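Local coordinates for NADH dehydrogenase, putative (Plasmodium falciparum, PDB 5JWC), which probably oxidises NADH through its bound FAD and passes the electrons to ubiquinone at the membrane, as a type II NADH dehydrogenase, at residues H272-Q277 with L288-L293. Sequence-based numbering, arbitrary orientation.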
ATOM      1  N   HIS A 272     -13.448 -24.933   0.864  1.00 41.71           N
ATOM      2  CA  HIS A 272     -12.496 -25.340   1.900  1.00 47.21           C
ATOM      3  C   HIS A 272     -11.550 -26.474   1.496  1.00 40.56           C
ATOM      4  O   HIS A 272     -10.638 -26.822   2.248  1.00 36.42           O
ATOM      5  CB  HIS A 272     -13.247 -25.748   3.176  1.00 51.19           C
ATOM      6  CG  HIS A 272     -14.073 -24.648   3.756  1.00 56.35           C
ATOM      7  ND1 HIS A 272     -13.514 -23.509   4.305  1.00 58.68           N
ATOM      8  CD2 HIS A 272     -15.415 -24.485   3.844  1.00 53.40           C
ATOM      9  CE1 HIS A 272     -14.475 -22.702   4.714  1.00 59.78           C
ATOM     10  NE2 HIS A 272     -15.638 -23.271   4.446  1.00 66.69           N
ATOM     11  N   SER A 273     -11.765 -27.061   0.328  1.00 36.60           N
ATOM     12  CA  SER A 273     -10.881 -28.126  -0.131  1.00 36.35           C
ATOM     13  C   SER A 273     -10.772 -28.136  -1.646  1.00 37.34           C
ATOM     14  O   SER A 273     -11.604 -27.539  -2.330  1.00 38.84           O
ATOM     15  CB  SER A 273     -11.367 -29.483   0.386  1.00 42.34           C
ATOM     16  OG  SER A 273     -12.731 -29.683   0.069  1.00 48.49           O
ATOM     17  N   PHE A 274      -9.718 -28.763  -2.171  1.00 35.17           N
ATOM     18  CA  PHE A 274      -9.628 -28.973  -3.613  1.00 35.05           C
ATOM     19  C   PHE A 274      -9.243 -30.422  -3.903  1.00 38.58           C
ATOM     20  O   PHE A 274      -8.790 -31.149  -3.007  1.00 39.71           O
ATOM     21  CB  PHE A 274      -8.639 -27.980  -4.269  1.00 36.96           C
ATOM     22  CG  PHE A 274      -7.226 -28.100  -3.778  1.00 37.59           C
ATOM     23  CD1 PHE A 274      -6.815 -27.441  -2.627  1.00 39.94           C
ATOM     24  CD2 PHE A 274      -6.299 -28.839  -4.477  1.00 36.00           C
ATOM     25  CE1 PHE A 274      -5.510 -27.544  -2.169  1.00 36.97           C
ATOM     26  CE2 PHE A 274      -4.995 -28.945  -4.030  1.00 35.13           C
ATOM     27  CZ  PHE A 274      -4.601 -28.296  -2.869  1.00 38.55           C
ATOM     28  N   HIS A 275      -9.448 -30.851  -5.143  1.00 38.40           N
ATOM     29  CA  HIS A 275      -9.130 -32.218  -5.508  1.00 38.84           C
ATOM     30  C   HIS A 275      -7.971 -32.260  -6.480  1.00 36.35           C
ATOM     31  O   HIS A 275      -7.909 -31.499  -7.437  1.00 39.67           O
ATOM     32  CB  HIS A 275     -10.343 -32.924  -6.126  1.00 42.74           C
ATOM     33  CG  HIS A 275     -11.326 -33.415  -5.114  1.00 43.58           C
ATOM     34  ND1 HIS A 275     -12.348 -32.625  -4.624  1.00 45.00           N
ATOM     35  CD2 HIS A 275     -11.428 -34.604  -4.473  1.00 45.50           C
ATOM     36  CE1 HIS A 275     -13.043 -33.315  -3.734  1.00 50.75           C
ATOM     37  NE2 HIS A 275     -12.506 -34.515  -3.625  1.00 53.13           N
ATOM     38  N   ILE A 276      -7.044 -33.164  -6.240  1.00 33.57           N
ATOM     39  CA  ILE A 276      -6.008 -33.395  -7.231  1.00 36.02           C
ATOM     40  C   ILE A 276      -6.015 -34.818  -7.798  1.00 38.01           C
ATOM     41  O   ILE A 276      -6.512 -35.742  -7.175  1.00 35.77           O
ATOM     42  CB  ILE A 276      -4.596 -33.092  -6.678  1.00 35.16           C
ATOM     43  CG1 ILE A 276      -4.281 -33.927  -5.421  1.00 35.64           C
ATOM     44  CG2 ILE A 276      -4.452 -31.578  -6.438  1.00 39.24           C
ATOM     45  CD1 ILE A 276      -2.867 -33.692  -4.851  1.00 38.20           C
ATOM     46  N   GLN A 277      -5.392 -34.956  -8.950  1.00 37.99           N
ATOM     47  CA  GLN A 277      -5.382 -36.134  -9.773  1.00 43.26           C
ATOM     48  C   GLN A 277      -3.934 -36.515 -10.159  1.00 41.35           C
ATOM     49  O   GLN A 277      -3.117 -35.663 -10.568  1.00 38.93           O
ATOM     50  CB  GLN A 277      -6.319 -35.816 -10.903  1.00 38.09           C
ATOM     51  CG  GLN A 277      -6.338 -36.782 -12.050  1.00 50.84           C
ATOM     52  CD  GLN A 277      -7.787 -37.239 -12.437  1.00 54.29           C
ATOM     53  OE1 GLN A 277      -8.767 -36.468 -12.465  1.00 65.76           O
ATOM     54  NE2 GLN A 277      -7.865 -38.540 -12.851  1.00 60.23           N
ATOM     55  N   LEU A 288      -7.842 -32.357  -0.553  1.00 37.69           N
ATOM     56  CA  LEU A 288      -6.948 -31.633   0.353  1.00 40.32           C
ATOM     57  C   LEU A 288      -7.641 -30.396   0.913  1.00 40.16           C
ATOM     58  O   LEU A 288      -8.224 -29.624   0.147  1.00 35.81           O
ATOM     59  CB  LEU A 288      -5.680 -31.190  -0.380  1.00 39.38           C
ATOM     60  CG  LEU A 288      -4.420 -32.037  -0.347  1.00 44.86           C
ATOM     61  CD1 LEU A 288      -4.734 -33.444  -0.749  1.00 47.88           C
ATOM     62  CD2 LEU A 288      -3.404 -31.441  -1.311  1.00 47.17           C
ATOM     63  N   SER A 289      -7.551 -30.187   2.225  1.00 36.21           N
ATOM     64  CA  SER A 289      -8.041 -28.942   2.811  1.00 40.61           C
ATOM     65  C   SER A 289      -7.032 -27.822   2.583  1.00 37.51           C
ATOM     66  O   SER A 289      -5.830 -28.076   2.416  1.00 35.36           O
ATOM     67  CB  SER A 289      -8.319 -29.106   4.304  1.00 40.23           C
ATOM     68  OG  SER A 289      -9.386 -30.003   4.510  1.00 47.42           O
ATOM     69  N   TYR A 290      -7.523 -26.588   2.538  1.00 33.04           N
ATOM     70  CA  TYR A 290      -6.634 -25.444   2.329  1.00 34.30           C
ATOM     71  C   TYR A 290      -7.206 -24.163   2.926  1.00 33.90           C
ATOM     72  O   TYR A 290      -8.420 -24.021   3.028  1.00 33.04           O
ATOM     73  CB  TYR A 290      -6.382 -25.234   0.839  1.00 32.61           C
ATOM     74  CG  TYR A 290      -7.519 -24.566   0.102  1.00 33.19           C
ATOM     75  CD1 TYR A 290      -8.583 -25.302  -0.408  1.00 34.93           C
ATOM     76  CD2 TYR A 290      -7.532 -23.191  -0.084  1.00 33.09           C
ATOM     77  CE1 TYR A 290      -9.621 -24.682  -1.081  1.00 35.91           C
ATOM     78  CE2 TYR A 290      -8.563 -22.565  -0.751  1.00 33.87           C
ATOM     79  CZ  TYR A 290      -9.603 -23.313  -1.255  1.00 39.47           C
ATOM     80  OH  TYR A 290     -10.627 -22.690  -1.932  1.00 35.23           O
ATOM     81  N   GLY A 291      -6.331 -23.220   3.269  1.00 32.51           N
ATOM     82  CA  GLY A 291      -6.755 -21.892   3.676  1.00 31.46           C
ATOM     83  C   GLY A 291      -6.499 -20.826   2.621  1.00 31.56           C
ATOM     84  O   GLY A 291      -7.240 -19.854   2.505  1.00 32.46           O
ATOM     85  N   LEU A 292      -5.437 -21.013   1.850  1.00 28.77           N
ATOM     86  CA  LEU A 292      -5.073 -20.075   0.797  1.00 33.05           C
ATOM     87  C   LEU A 292      -4.611 -20.859  -0.419  1.00 30.20           C
ATOM     88  O   LEU A 292      -3.660 -21.640  -0.322  1.00 30.36           O
ATOM     89  CB  LEU A 292      -3.967 -19.125   1.296  1.00 31.32           C
ATOM     90  CG  LEU A 292      -3.191 -18.219   0.329  1.00 31.07           C
ATOM     91  CD1 LEU A 292      -4.114 -17.312  -0.466  1.00 29.69           C
ATOM     92  CD2 LEU A 292      -2.159 -17.377   1.105  1.00 33.66           C
ATOM     93  N   LEU A 293      -5.285 -20.656  -1.547  1.00 28.21           N
ATOM     94  CA  LEU A 293      -4.955 -21.352  -2.789  1.00 30.14           C
ATOM     95  C   LEU A 293      -4.440 -20.352  -3.815  1.00 29.76           C
ATOM     96  O   LEU A 293      -5.146 -19.416  -4.189  1.00 31.42           O
ATOM     97  CB  LEU A 293      -6.169 -22.093  -3.352  1.00 30.71           C
ATOM     98  CG  LEU A 293      -5.980 -22.869  -4.660  1.00 33.55           C
ATOM     99  CD1 LEU A 293      -4.963 -23.988  -4.489  1.00 33.54           C
ATOM    100  CD2 LEU A 293      -7.327 -23.436  -5.111  1.00 37.34           C
TER
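The ring of Phe-274 fills a hollow made by Leu-288, Tyr-290 and Leu-293. Leu-288 lies over one face: its CB makes a CH-pi contact 4.2 Å from the ring centroid, 20° off the normal. Its CD2 reaches on to the far end of the ring, 3.7 Å from Phe-274 CZ, and Ile-276 CD1 packs on the same methyl at 4.2 Å. The opposite face takes CD1 of Leu-293, set toward the rim. Tyr-290 CB and, from the ring's own strand, Ile-276 CG2 sit at the edge in the ring plane. Phe-274 CG stands between its backbone N and carbonyl carbon (chi1 62°), which brings the ring in toward the partner segment. The Tyr-290 ring meets it obliquely, planes at 60°, with its CD1 3.6 Å from Phe-274 CD1. Tyr-290 then runs on beside the backbone of Ser-273, and its OH bonds to the carbonyl of Asp-270.

Strands 273-278 and 285-289 form an antiparallel hairpin. Phe-274 and Leu-288 are its hydrogen-bonded pair: Phe-274 N bonds to Leu-288 O, and Leu-288 N to Phe-274 O, both at 2.9 Å. Ser-273 and Ser-289 are the adjoining non-hydrogen-bonded pair, with side chains on the other face from Phe-274 and Leu-288. Tyr-290 N adds a 3.1 Å bond to His-272 O. After Ser-289 the chain turns at Gly-291 and enters strand 292-295 of the parallel sheet. Phe-274 and Leu-293 both touch Ala-192 of that sheet.

The chemistry is thus divided. Backbone bonds set the register of the hairpin, while apolar contacts around the Phe-274 ring join the antiparallel sheet to the parallel sheet of this pyridine nucleotide-disulphide oxidoreductase fold.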